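Local atomic coordinates of A-type flavoprotein (Giardia intestinalis, PDB entry 2Q9U), a protein that scavenges O2, probably reducing it at a non-haem diiron site with electrons delivered through FMN. Residues S39-Y44 and S228-S233; I54-Y59 and S92-H97; V82-E87 and D155-Y160; E87-S92 and S169-G174. All blocks are in the same frame, centred on the assembly; numbering follows the deposited sequence.

In the fold
All four contacts lie within the metallo-beta-lactamase-like domain and all are buried, although interaction 2 is the most peripheral and carries the exposed ring of Y59. Interactions 1, 3 and 4 meet at the mu-oxo-diiron group. Interactions 1 and 3 join an iron ligand to its second shell, holding H230 through a carbonyl and H85 through a carboxylate, whereas interaction 4 is joined by the metal itself and has no hydrogen bond across it. Interactions 3 and 4 share E87, and their strands 157-161 and 166-170 are neighbours in one sheet. Interaction 2 shares S92 with interaction 4 and ties down the far end of the metal-binding loop with serine hydroxyls and backbone atoms.

Interaction 1. Residues S39-Y44 and S228-S233; sequences SSYNSY and SAHGVS. With FEO (mu-oxo-diiron), chain G.
H230, an iron ligand of the metallo-beta-lactamase-like domain, is steered from behind by S40 and Y41 of strand 39-46. Its CB and CG both lie against the S40 carbonyl, H230 CG 3.7 Å from S40 O, and H230 ND1 donates to S40 O at 2.8 Å. This donor lies nearly along the C=O axis of S40, though its N-H points somewhat off the oxygen, which sits 26° out of the imidazole plane. H230 CE1 meets Y41 CD1 rim to rim at 3.7 Å, with the ring planes 80° apart. CD2 and CE1 flank the iron FE1, which H230 NE2 binds at 2.1 Å. Histidine suits the place because one nitrogen can donate while the other ligates, and the carbonyl and the iron together help to fix the ring's rotation.

Asparagine is equally apt at position 42. CG stands anti to the carbonyl carbon (chi1 -56°), which carries the amide across the loop 228-233. There N42 ND2 donates to S228 O at 2.9 Å, and N42 ND2 donates to G231 O at 2.9 Å. S228 O is gripped a second time by Y44 OH at 2.7 Å. The backbone adds a straight bond from N42 N to A229 O. The amide's other end, OD1, accepts from W19 and from S40 OG, and S40 OG in turn accepts a hydrogen bond from G231 N at 2.8 Å.

Interaction 2. Residues I54-Y59 and S92-H97; sequences IDSVKY and SSLKDH
V57 O is held by two donors from a single residue, S93. The amide S93 N reaches V57 O at 3.1 Å, coming almost head-on (C=O...N angle 164°), while the hydroxyl S93 OG donates to it at 2.8 Å from well above the carbonyl plane. Serine is apt because its short side chain can return to the acceptor already used by its own backbone. Next to it, Y59 N donates to S92 OG at 2.7 Å. With OG lying between the backbone N and the carbonyl carbon (chi1 61°), the S92 hydroxyl can accept this bond and also donate to G88 O.

The loop 54-59, which leads from strand 52-54 to helix 62-72 in the metallo-beta-lactamase-like fold, is thereby fastened to the chain just beyond the iron-binding loop that contains H85, E87, D89 and H90. Van der Waals contacts make up much of the rest. S56 CB packs on L94 CD2 at 4.0 Å, and S56 OG is buried against S93 CB (3.5 Å) with no polar partner in the model. Y59 turns a ring edge to S92, Y59 CD2 lying 3.3 Å from S92 OG. Further along, H97 ND1 donates to a lone pair of S93 O at 3.1 Å, the oxygen lying in the imidazole plane.

Interaction 3. Residues V82-E87 and D155-Y160; sequences VMNHAE and DSTFTY. With FEO (mu-oxo-diiron), chain G.
H85 sets the edge of its ring against the carboxylate of D155, the two planes 35° apart. H85 ND1 donates to D155 OD1 at 2.8 Å with the oxygen close to the ring plane, and the other ring nitrogen, H85 NE2, binds the iron FE2 at 2.3 Å. A chi1 of -177°, with CG trans to the backbone N, carries the imidazole out between acid and metal. A carboxylate suits the second shell here, since it orients the ring and would be expected to strengthen its donation to iron. D155 OD1 is gripped again by A86 N, at 3.2 Å and from above the carboxylate plane; E87 N lies over the centre of one face of the H85 ring.

Residues 82-86 and 155-159 run roughly antiparallel, their end-to-end directions 154° apart. T157 N makes a bent, weak bond to N84 O at 2.8 Å. A water links M83 O to T157 OG1, giving a proton to each at 2.8 Å. N84 CB packs on T157 O at 3.3 Å, and V82 CG1 touches T159 OG1 at 3.5 Å.

The contact thus joins the loop leaving strand 80-82 of one sheet of the sandwich to strand 157-161 of the other, while H115 of helix 110-120 hydrogen-bonds to D155 OD2 and N170 of strand 166-170 packs against H85.

Interaction 4. Residues E87-S92 and S169-G174; sequences EGDHAS and SNDGFG. With FEO (mu-oxo-diiron), chain G.
The imidazole of H90 has the amide of N170 over one face and metal chemistry at its edge. N170 ND2 stands 3.8 Å from H90 CG, offset toward the rim, with the amide and ring planes 64° apart. This ND2 is a donor to D55, which helps to fix the amide where it lies. At the edge of the ring, H90 NE2 binds the iron FE1 at 2.2 Å, and the oxygen atoms D171 OD1 and the mu-oxo bridge lie near the ring plane. The carboxylate of D171 is turned 67° to the ring and spans the two metals, OD1 to FE1 and OD2 to FE2, both at 2.0 Å. Aspartate suits this position because its two oxygens can reach two irons at once.

From the same loop as H90, D89 OD2 reaches FE1 at 2.1 Å and E87 OE1 reaches FE2 at 2.1 Å. These residues, with H85, form the HxExDH metal motif of the family. A type II' turn from S169 to G172 presents D171, with S169 OG donating to G172 O at 2.6 Å. H230 adds to FE1, and H85 and H152 to FE2. The remaining oxygen of E87, OE2, hydrogen-bonds to Y267 of the second subunit, and E87 also touches FMN, an arrangement consistent with electron transfer from flavin to iron.

No hydrogen bond crosses this contact: the acidic groups, with E87 OE1 only 4.2 Å from D171 OD2, are probably tolerated because the positive irons between them offset their charge.

Interaction 1. Residues S39-Y44 and S228-S233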
loop_
_atom_site.group_PDB
_atom_site.type_symbol
_atom_site.label_atom_id
_atom_site.label_comp_id
_atom_site.label_asym_id
_atom_site.label_seq_id
_atom_site.Cartn_x
_atom_site.Cartn_y
_atom_site.Cartn_z
ATOM N N SER A 39 16.317 2.993 7.654
ATOM C CA SER A 39 17.496 2.348 8.239
ATOM C C SER A 39 18.640 3.339 8.091
ATOM O O SER A 39 18.430 4.483 7.707
ATOM C CB SER A 39 17.805 1.056 7.469
ATOM O OG SER A 39 18.847 0.292 8.085
ATOM N N SER A 40 19.852 2.878 8.373
ATOM C CA SER A 40 21.074 3.625 8.032
ATOM C C SER A 40 22.132 2.587 7.736
ATOM O O SER A 40 22.007 1.440 8.180
ATOM C CB SER A 40 21.520 4.545 9.172
ATOM O OG SER A 40 22.014 3.807 10.289
ATOM N N TYR A 41 23.165 2.993 6.990
ATOM C CA TYR A 41 24.331 2.165 6.695
ATOM C C TYR A 41 25.492 2.945 7.282
ATOM O O TYR A 41 25.938 3.938 6.709
ATOM C CB TYR A 41 24.454 1.981 5.165
ATOM C CG TYR A 41 23.069 1.706 4.574
ATOM C CD1 TYR A 41 22.304 0.646 5.066
ATOM C CD2 TYR A 41 22.525 2.500 3.550
ATOM C CE1 TYR A 41 21.018 0.381 4.572
ATOM C CE2 TYR A 41 21.234 2.233 3.041
ATOM C CZ TYR A 41 20.494 1.180 3.571
ATOM O OH TYR A 41 19.203 0.925 3.122
ATOM N N ASN A 42 25.920 2.527 8.465
ATOM C CA ASN A 42 26.921 3.249 9.205
ATOM C C ASN A 42 28.306 2.785 8.769
ATOM O O ASN A 42 28.563 1.583 8.666
ATOM C CB ASN A 42 26.735 3.032 10.701
ATOM C CG ASN A 42 25.340 3.422 11.194
ATOM O OD1 ASN A 42 24.711 4.366 10.692
ATOM N ND2 ASN A 42 24.864 2.698 12.194
ATOM N N SER A 43 29.162 3.765 8.487
ATOM C CA SER A 43 30.559 3.564 8.140
ATOM C C SER A 43 31.312 4.504 9.061
ATOM O O SER A 43 30.757 5.505 9.456
ATOM C CB SER A 43 30.799 3.988 6.686
ATOM O OG SER A 43 32.193 3.973 6.389
ATOM N N TYR A 44 32.571 4.202 9.373
ATOM C CA TYR A 44 33.301 5.007 10.364
ATOM C C TYR A 44 34.679 5.383 9.838
ATOM O O TYR A 44 35.299 4.587 9.167
ATOM C CB TYR A 44 33.435 4.255 11.692
ATOM C CG TYR A 44 32.072 3.952 12.271
ATOM C CD1 TYR A 44 31.369 4.930 12.983
ATOM C CD2 TYR A 44 31.448 2.728 12.015
ATOM C CE1 TYR A 44 30.074 4.657 13.487
ATOM C CE2 TYR A 44 30.162 2.456 12.495
ATOM C CZ TYR A 44 29.487 3.430 13.226
ATOM O OH TYR A 44 28.215 3.148 13.722
ATOM N N SER A 228 27.573 -0.026 15.541
ATOM C CA SER A 228 26.918 -0.953 14.636
ATOM C C SER A 228 26.823 -0.342 13.229
ATOM O O SER A 228 26.937 0.851 13.080
ATOM C CB SER A 228 25.499 -1.251 15.154
ATOM O OG SER A 228 24.845 -2.157 14.268
ATOM N N ALA A 229 26.572 -1.174 12.227
ATOM C CA ALA A 229 26.409 -0.707 10.832
ATOM C C ALA A 229 24.951 -0.351 10.452
ATOM O O ALA A 229 24.709 0.162 9.368
ATOM C CB ALA A 229 27.010 -1.719 9.840
ATOM N N HIS A 230 24.004 -0.578 11.359
ATOM C CA HIS A 230 22.607 -0.137 11.155
ATOM C C HIS A 230 22.070 0.589 12.388
ATOM O O HIS A 230 22.174 0.070 13.515
ATOM C CB HIS A 230 21.681 -1.320 10.870
ATOM C CG HIS A 230 21.921 -1.988 9.553
ATOM N ND1 HIS A 230 21.681 -1.375 8.346
ATOM C CD2 HIS A 230 22.354 -3.237 9.264
ATOM C CE1 HIS A 230 21.981 -2.215 7.364
ATOM N NE2 HIS A 230 22.389 -3.349 7.900
ATOM N N GLY A 231 21.513 1.783 12.178
ATOM C CA GLY A 231 20.782 2.453 13.235
ATOM C C GLY A 231 21.718 3.117 14.226
ATOM O O GLY A 231 22.737 3.689 13.823
ATOM N N VAL A 232 21.381 3.036 15.511
ATOM C CA VAL A 232 22.163 3.718 16.538
ATOM C C VAL A 232 23.198 2.786 17.164
ATOM O O VAL A 232 23.096 1.540 17.084
ATOM C CB VAL A 232 21.288 4.381 17.652
ATOM C CG1 VAL A 232 20.393 5.441 17.046
ATOM C CG2 VAL A 232 20.461 3.336 18.394
ATOM N N SER A 233 24.201 3.411 17.761
ATOM C CA SER A 233 25.288 2.689 18.413
ATOM C C SER A 233 25.112 2.732 19.930
ATOM O O SER A 233 24.225 3.427 20.456
ATOM C CB SER A 233 26.626 3.297 17.973
ATOM O OG SER A 233 26.841 2.975 16.623
HETATM FE FE1 FEO G . 23.255 -5.015 6.922
HETATM FE FE2 FEO G . 23.879 -8.364 6.344
HETATM O O FEO G . 23.905 -6.371 5.849
#

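Interaction 2. Residues I54-Y59 and S92-H97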
loop_
_atom_site.group_PDB
_atom_site.type_symbol
_atom_site.label_atom_id
_atom_site.label_comp_id
_atom_site.label_asym_id
_atom_site.label_seq_id
_atom_site.Cartn_x
_atom_site.Cartn_y
_atom_site.Cartn_z
ATOM N N ILE A 54 35.993 2.104 8.122
ATOM C CA ILE A 54 35.322 0.842 8.444
ATOM C C ILE A 54 34.007 0.791 7.677
ATOM O O ILE A 54 33.137 1.643 7.853
ATOM C CB ILE A 54 35.016 0.727 9.954
ATOM C CG1 ILE A 54 36.259 1.083 10.807
ATOM C CG2 ILE A 54 34.398 -0.678 10.289
ATOM C CD1 ILE A 54 37.399 0.056 10.695
ATOM N N ASP A 55 33.897 -0.211 6.818
ATOM C CA ASP A 55 32.716 -0.482 6.000
ATOM C C ASP A 55 32.373 0.549 4.916
ATOM O O ASP A 55 32.894 1.653 4.903
ATOM C CB ASP A 55 31.501 -0.862 6.892
ATOM C CG ASP A 55 31.729 -2.197 7.629
ATOM O OD1 ASP A 55 32.358 -3.116 7.016
ATOM O OD2 ASP A 55 31.312 -2.312 8.807
ATOM N N SER A 56 31.508 0.146 3.991
ATOM C CA SER A 56 30.994 1.046 2.971
ATOM C C SER A 56 29.462 1.147 3.125
ATOM O O SER A 56 28.925 0.880 4.205
ATOM C CB SER A 56 31.418 0.537 1.582
ATOM O OG SER A 56 31.062 1.435 0.543
ATOM N N VAL A 57 28.773 1.550 2.051
ATOM C CA VAL A 57 27.310 1.737 2.055
ATOM C C VAL A 57 26.737 1.260 0.711
ATOM O O VAL A 57 27.487 1.094 -0.248
ATOM C CB VAL A 57 26.869 3.226 2.260
ATOM C CG1 VAL A 57 27.402 3.827 3.600
ATOM C CG2 VAL A 57 27.292 4.097 1.097
ATOM N N LYS A 58 25.407 1.111 0.666
ATOM C CA LYS A 58 24.677 0.704 -0.538
ATOM C C LYS A 58 24.962 1.702 -1.674
ATOM O O LYS A 58 24.952 2.916 -1.430
ATOM C CB LYS A 58 23.184 0.692 -0.204
ATOM C CG LYS A 58 22.349 -0.276 -1.049
ATOM C CD LYS A 58 20.857 -0.055 -0.748
ATOM C CE LYS A 58 20.339 -0.864 0.458
ATOM N NZ LYS A 58 18.820 -0.719 0.681
ATOM N N TYR A 59 25.180 1.194 -2.904
ATOM C CA TYR A 59 25.627 2.009 -4.053
ATOM C C TYR A 59 24.852 3.320 -4.357
ATOM O O TYR A 59 25.465 4.293 -4.770
ATOM C CB TYR A 59 25.799 1.135 -5.339
ATOM C CG TYR A 59 24.465 0.713 -5.923
ATOM C CD1 TYR A 59 23.763 1.560 -6.813
ATOM C CD2 TYR A 59 23.875 -0.502 -5.545
ATOM C CE1 TYR A 59 22.506 1.197 -7.327
ATOM C CE2 TYR A 59 22.621 -0.889 -6.061
ATOM C CZ TYR A 59 21.946 -0.028 -6.953
ATOM O OH TYR A 59 20.700 -0.393 -7.448
ATOM N N SER A 92 28.148 -2.248 -1.621
ATOM C CA SER A 92 27.955 -2.177 -3.066
ATOM C C SER A 92 28.496 -0.908 -3.733
ATOM O O SER A 92 28.748 -0.912 -4.958
ATOM C CB SER A 92 26.506 -2.441 -3.472
ATOM O OG SER A 92 25.624 -1.496 -2.905
ATOM N N SER A 93 28.718 0.150 -2.944
ATOM C CA SER A 93 29.422 1.347 -3.480
ATOM C C SER A 93 30.836 0.998 -3.965
ATOM O O SER A 93 31.426 1.735 -4.750
ATOM C CB SER A 93 29.502 2.452 -2.429
ATOM O OG SER A 93 28.235 3.046 -2.178
ATOM N N LEU A 94 31.408 -0.101 -3.484
ATOM C CA LEU A 94 32.766 -0.431 -3.907
ATOM C C LEU A 94 32.843 -0.849 -5.386
ATOM O O LEU A 94 33.887 -0.663 -6.022
ATOM C CB LEU A 94 33.393 -1.498 -3.016
ATOM C CG LEU A 94 33.541 -1.186 -1.522
ATOM C CD1 LEU A 94 34.229 -2.342 -0.829
ATOM C CD2 LEU A 94 34.243 0.148 -1.283
ATOM N N LYS A 95 31.764 -1.425 -5.920
ATOM C CA LYS A 95 31.762 -1.856 -7.335
ATOM C C LYS A 95 32.299 -0.768 -8.268
ATOM O O LYS A 95 33.235 -1.001 -9.035
ATOM C CB LYS A 95 30.371 -2.310 -7.789
ATOM C CG LYS A 95 30.384 -2.975 -9.159
ATOM C CD LYS A 95 29.032 -3.566 -9.524
ATOM C CE LYS A 95 29.152 -4.447 -10.762
ATOM N NZ LYS A 95 29.979 -3.832 -11.860
ATOM N N ASP A 96 31.700 0.415 -8.195
ATOM C CA ASP A 96 31.977 1.477 -9.156
ATOM C C ASP A 96 33.086 2.394 -8.654
ATOM O O ASP A 96 33.579 3.248 -9.390
ATOM C CB ASP A 96 30.711 2.287 -9.438
ATOM C CG ASP A 96 29.838 1.656 -10.505
ATOM O OD1 ASP A 96 30.389 1.007 -11.418
ATOM O OD2 ASP A 96 28.601 1.809 -10.430
ATOM N N HIS A 97 33.271 2.434 -7.324
ATOM C CA HIS A 97 33.970 3.510 -6.600
ATOM C C HIS A 97 35.250 3.167 -5.851
ATOM O O HIS A 97 35.887 3.974 -5.255
ATOM C CB HIS A 97 33.049 4.230 -5.632
ATOM C CG HIS A 97 31.868 4.875 -6.276
ATOM N ND1 HIS A 97 30.655 4.252 -6.401
ATOM C CD2 HIS A 97 31.716 6.089 -6.818
ATOM C CE1 HIS A 97 29.806 5.057 -6.984
ATOM N NE2 HIS A 97 30.430 6.174 -7.258
#

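Interaction 3. Residues V82-E87 and D155-Y160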
loop_
_atom_site.group_PDB
_atom_site.type_symbol
_atom_site.label_atom_id
_atom_site.label_comp_id
_atom_site.label_asym_id
_atom_site.label_seq_id
_atom_site.Cartn_x
_atom_site.Cartn_y
_atom_site.Cartn_z
ATOM N N VAL A 82 38.466 -1.215 5.913
ATOM C CA VAL A 82 38.151 -2.468 6.548
ATOM C C VAL A 82 36.712 -2.852 6.213
ATOM O O VAL A 82 35.775 -2.091 6.486
ATOM C CB VAL A 82 38.295 -2.373 8.080
ATOM C CG1 VAL A 82 37.785 -3.637 8.759
ATOM C CG2 VAL A 82 39.755 -2.032 8.506
ATOM N N MET A 83 36.547 -4.064 5.690
ATOM C CA MET A 83 35.239 -4.600 5.297
ATOM C C MET A 83 34.856 -5.795 6.159
ATOM O O MET A 83 35.543 -6.799 6.167
ATOM C CB MET A 83 35.253 -4.984 3.795
ATOM C CG MET A 83 35.427 -3.785 2.838
ATOM S SD MET A 83 34.180 -2.482 2.984
ATOM C CE MET A 83 32.713 -3.315 2.374
ATOM N N ASN A 84 33.757 -5.662 6.914
ATOM C CA ASN A 84 33.352 -6.671 7.880
ATOM C C ASN A 84 32.446 -7.706 7.249
ATOM O O ASN A 84 32.212 -8.757 7.845
ATOM C CB ASN A 84 32.573 -5.995 9.025
ATOM C CG ASN A 84 33.468 -5.206 9.953
ATOM O OD1 ASN A 84 33.263 -3.994 10.171
ATOM N ND2 ASN A 84 34.457 -5.873 10.506
ATOM N N HIS A 85 31.883 -7.381 6.080
ATOM C CA HIS A 85 30.697 -8.107 5.547
ATOM C C HIS A 85 30.528 -7.682 4.076
ATOM O O HIS A 85 30.751 -6.523 3.746
ATOM C CB HIS A 85 29.504 -7.706 6.427
ATOM C CG HIS A 85 28.194 -8.375 6.119
ATOM N ND1 HIS A 85 28.064 -9.698 5.762
ATOM C CD2 HIS A 85 26.931 -7.899 6.247
ATOM C CE1 HIS A 85 26.780 -9.991 5.606
ATOM N NE2 HIS A 85 26.069 -8.920 5.909
ATOM N N ALA A 86 30.171 -8.610 3.191
ATOM C CA ALA A 86 30.161 -8.313 1.767
ATOM C C ALA A 86 28.760 -7.970 1.237
ATOM O O ALA A 86 28.609 -7.639 0.058
ATOM C CB ALA A 86 30.743 -9.497 0.978
ATOM N N GLU A 87 27.741 -8.062 2.096
ATOM C CA GLU A 87 26.372 -7.751 1.669
ATOM C C GLU A 87 26.273 -6.322 1.118
ATOM O O GLU A 87 26.952 -5.396 1.616
ATOM C CB GLU A 87 25.344 -8.014 2.791
ATOM C CG GLU A 87 23.897 -8.139 2.249
ATOM C CD GLU A 87 22.903 -8.401 3.336
ATOM O OE1 GLU A 87 23.314 -8.953 4.380
ATOM O OE2 GLU A 87 21.722 -8.021 3.156
ATOM N N ASP A 155 30.840 -14.715 5.553
ATOM C CA ASP A 155 31.896 -13.678 5.615
ATOM C C ASP A 155 31.814 -12.693 6.789
ATOM O O ASP A 155 32.671 -11.791 6.904
ATOM C CB ASP A 155 31.868 -12.838 4.332
ATOM C CG ASP A 155 30.482 -12.313 4.018
ATOM O OD1 ASP A 155 30.008 -11.388 4.694
ATOM O OD2 ASP A 155 29.842 -12.871 3.105
ATOM N N SER A 156 30.767 -12.793 7.610
ATOM C CA SER A 156 30.502 -11.788 8.650
ATOM C C SER A 156 31.648 -11.727 9.672
ATOM O O SER A 156 32.156 -12.760 10.117
ATOM C CB SER A 156 29.161 -12.043 9.349
ATOM O OG SER A 156 28.108 -11.994 8.386
ATOM N N THR A 157 32.036 -10.509 10.027
ATOM C CA THR A 157 33.194 -10.275 10.880
ATOM C C THR A 157 32.847 -9.107 11.797
ATOM O O THR A 157 32.037 -8.254 11.403
ATOM C CB THR A 157 34.434 -9.851 10.007
ATOM O OG1 THR A 157 34.511 -10.670 8.820
ATOM C CG2 THR A 157 35.747 -9.962 10.798
ATOM N N PHE A 158 33.440 -9.074 12.995
ATOM C CA PHE A 158 33.511 -7.858 13.816
ATOM C C PHE A 158 34.961 -7.331 13.840
ATOM O O PHE A 158 35.920 -8.112 13.722
ATOM C CB PHE A 158 33.161 -8.114 15.283
ATOM C CG PHE A 158 31.762 -8.608 15.554
ATOM C CD1 PHE A 158 30.727 -8.499 14.607
ATOM C CD2 PHE A 158 31.476 -9.178 16.808
ATOM C CE1 PHE A 158 29.434 -8.948 14.917
ATOM C CE2 PHE A 158 30.176 -9.632 17.125
ATOM C CZ PHE A 158 29.153 -9.506 16.160
ATOM N N THR A 159 35.113 -6.021 14.013
ATOM C CA THR A 159 36.446 -5.403 14.184
ATOM C C THR A 159 36.530 -4.790 15.566
ATOM O O THR A 159 35.616 -4.107 16.040
ATOM C CB THR A 159 36.767 -4.367 13.068
ATOM O OG1 THR A 159 36.712 -5.003 11.799
ATOM C CG2 THR A 159 38.165 -3.741 13.242
ATOM N N TYR A 160 37.632 -5.068 16.250
ATOM C CA TYR A 160 37.763 -4.641 17.621
ATOM C C TYR A 160 39.007 -3.758 17.793
ATOM O O TYR A 160 40.086 -4.109 17.314
ATOM C CB TYR A 160 37.816 -5.870 18.538
ATOM C CG TYR A 160 38.135 -5.490 19.966
ATOM C CD1 TYR A 160 37.219 -4.766 20.732
ATOM C CD2 TYR A 160 39.371 -5.824 20.552
ATOM C CE1 TYR A 160 37.507 -4.384 22.051
ATOM C CE2 TYR A 160 39.655 -5.462 21.876
ATOM C CZ TYR A 160 38.731 -4.753 22.612
ATOM O OH TYR A 160 38.997 -4.381 23.914
HETATM FE FE1 FEO G . 23.255 -5.015 6.922
HETATM FE FE2 FEO G . 23.879 -8.364 6.344
HETATM O O FEO G . 23.905 -6.371 5.849
HETATM O O HOH W 1 36.091 -9.423 6.934
#

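Interaction 4. Residues E87-S92 and S169-G174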
loop_
_atom_site.group_PDB
_atom_site.type_symbol
_atom_site.label_atom_id
_atom_site.label_comp_id
_atom_site.label_asym_id
_atom_site.label_seq_id
_atom_site.Cartn_x
_atom_site.Cartn_y
_atom_site.Cartn_z
ATOM N N GLU A 87 27.741 -8.062 2.096
ATOM C CA GLU A 87 26.372 -7.751 1.669
ATOM C C GLU A 87 26.273 -6.322 1.118
ATOM O O GLU A 87 26.952 -5.396 1.616
ATOM C CB GLU A 87 25.344 -8.014 2.791
ATOM C CG GLU A 87 23.897 -8.139 2.249
ATOM C CD GLU A 87 22.903 -8.401 3.336
ATOM O OE1 GLU A 87 23.314 -8.953 4.380
ATOM O OE2 GLU A 87 21.722 -8.021 3.156
ATOM N N GLY A 88 25.461 -6.160 0.068
ATOM C CA GLY A 88 25.336 -4.884 -0.660
ATOM C C GLY A 88 25.079 -3.637 0.173
ATOM O O GLY A 88 25.586 -2.560 -0.145
ATOM N N ASP A 89 24.299 -3.765 1.237
ATOM C CA ASP A 89 24.005 -2.610 2.072
ATOM C C ASP A 89 25.242 -1.975 2.722
ATOM O O ASP A 89 25.218 -0.791 3.029
ATOM C CB ASP A 89 22.893 -2.876 3.096
ATOM C CG ASP A 89 23.164 -4.086 3.993
ATOM O OD1 ASP A 89 23.759 -5.079 3.536
ATOM O OD2 ASP A 89 22.754 -4.049 5.169
ATOM N N HIS A 90 26.313 -2.740 2.914
ATOM C CA HIS A 90 27.564 -2.164 3.435
ATOM C C HIS A 90 28.697 -2.183 2.436
ATOM O O HIS A 90 29.836 -1.901 2.802
ATOM C CB HIS A 90 28.017 -2.971 4.655
ATOM C CG HIS A 90 26.900 -3.220 5.598
ATOM N ND1 HIS A 90 26.376 -2.219 6.376
ATOM C CD2 HIS A 90 26.130 -4.314 5.810
ATOM C CE1 HIS A 90 25.337 -2.686 7.048
ATOM N NE2 HIS A 90 25.175 -3.959 6.729
ATOM N N ALA A 91 28.425 -2.557 1.196
ATOM C CA ALA A 91 29.544 -2.866 0.300
ATOM C C ALA A 91 29.387 -2.430 -1.149
ATOM O O ALA A 91 30.391 -2.270 -1.842
ATOM C CB ALA A 91 29.901 -4.396 0.382
ATOM N N SER A 92 28.148 -2.248 -1.621
ATOM C CA SER A 92 27.955 -2.177 -3.066
ATOM C C SER A 92 28.496 -0.908 -3.733
ATOM O O SER A 92 28.748 -0.912 -4.958
ATOM C CB SER A 92 26.506 -2.441 -3.472
ATOM O OG SER A 92 25.624 -1.496 -2.905
ATOM N N SER A 169 30.659 -3.633 15.117
ATOM C CA SER A 169 29.955 -4.916 15.064
ATOM C C SER A 169 29.224 -5.174 13.746
ATOM O O SER A 169 28.603 -6.207 13.586
ATOM C CB SER A 169 28.960 -5.016 16.233
ATOM O OG SER A 169 28.072 -3.909 16.196
ATOM N N ASN A 170 29.257 -4.205 12.840
ATOM C CA ASN A 170 28.590 -4.349 11.533
ATOM C C ASN A 170 27.078 -4.638 11.768
ATOM O O ASN A 170 26.444 -3.891 12.519
ATOM C CB ASN A 170 29.345 -5.407 10.684
ATOM C CG ASN A 170 28.846 -5.498 9.258
ATOM O OD1 ASN A 170 28.208 -6.477 8.881
ATOM N ND2 ASN A 170 29.129 -4.478 8.464
ATOM N N ASP A 171 26.509 -5.682 11.169
ATOM C CA ASP A 171 25.091 -5.992 11.331
ATOM C C ASP A 171 24.772 -6.272 12.801
ATOM O O ASP A 171 23.658 -5.967 13.305
ATOM C CB ASP A 171 24.688 -7.220 10.505
ATOM C CG ASP A 171 24.363 -6.895 9.032
ATOM O OD1 ASP A 171 24.008 -5.738 8.663
ATOM O OD2 ASP A 171 24.450 -7.851 8.243
ATOM N N GLY A 172 25.741 -6.862 13.507
ATOM C CA GLY A 172 25.547 -7.110 14.939
ATOM C C GLY A 172 25.136 -5.862 15.695
ATOM O O GLY A 172 25.689 -4.777 15.473
ATOM N N PHE A 173 24.162 -6.024 16.592
ATOM C CA PHE A 173 23.645 -4.937 17.439
ATOM C C PHE A 173 22.909 -3.862 16.649
ATOM O O PHE A 173 22.595 -2.801 17.182
ATOM C CB PHE A 173 24.731 -4.300 18.329
ATOM C CG PHE A 173 25.302 -5.256 19.335
ATOM C CD1 PHE A 173 26.379 -6.088 18.988
ATOM C CD2 PHE A 173 24.746 -5.349 20.604
ATOM C CE1 PHE A 173 26.896 -7.009 19.925
ATOM C CE2 PHE A 173 25.250 -6.259 21.553
ATOM C CZ PHE A 173 26.329 -7.087 21.199
ATOM N N GLY A 174 22.600 -4.172 15.384
ATOM C CA GLY A 174 21.943 -3.216 14.506
ATOM C C GLY A 174 20.449 -3.095 14.715
ATOM O O GLY A 174 19.797 -3.991 15.302
HETATM FE FE1 FEO G . 23.255 -5.015 6.922
HETATM FE FE2 FEO G . 23.879 -8.364 6.344
HETATM O O FEO G . 23.905 -6.371 5.849
#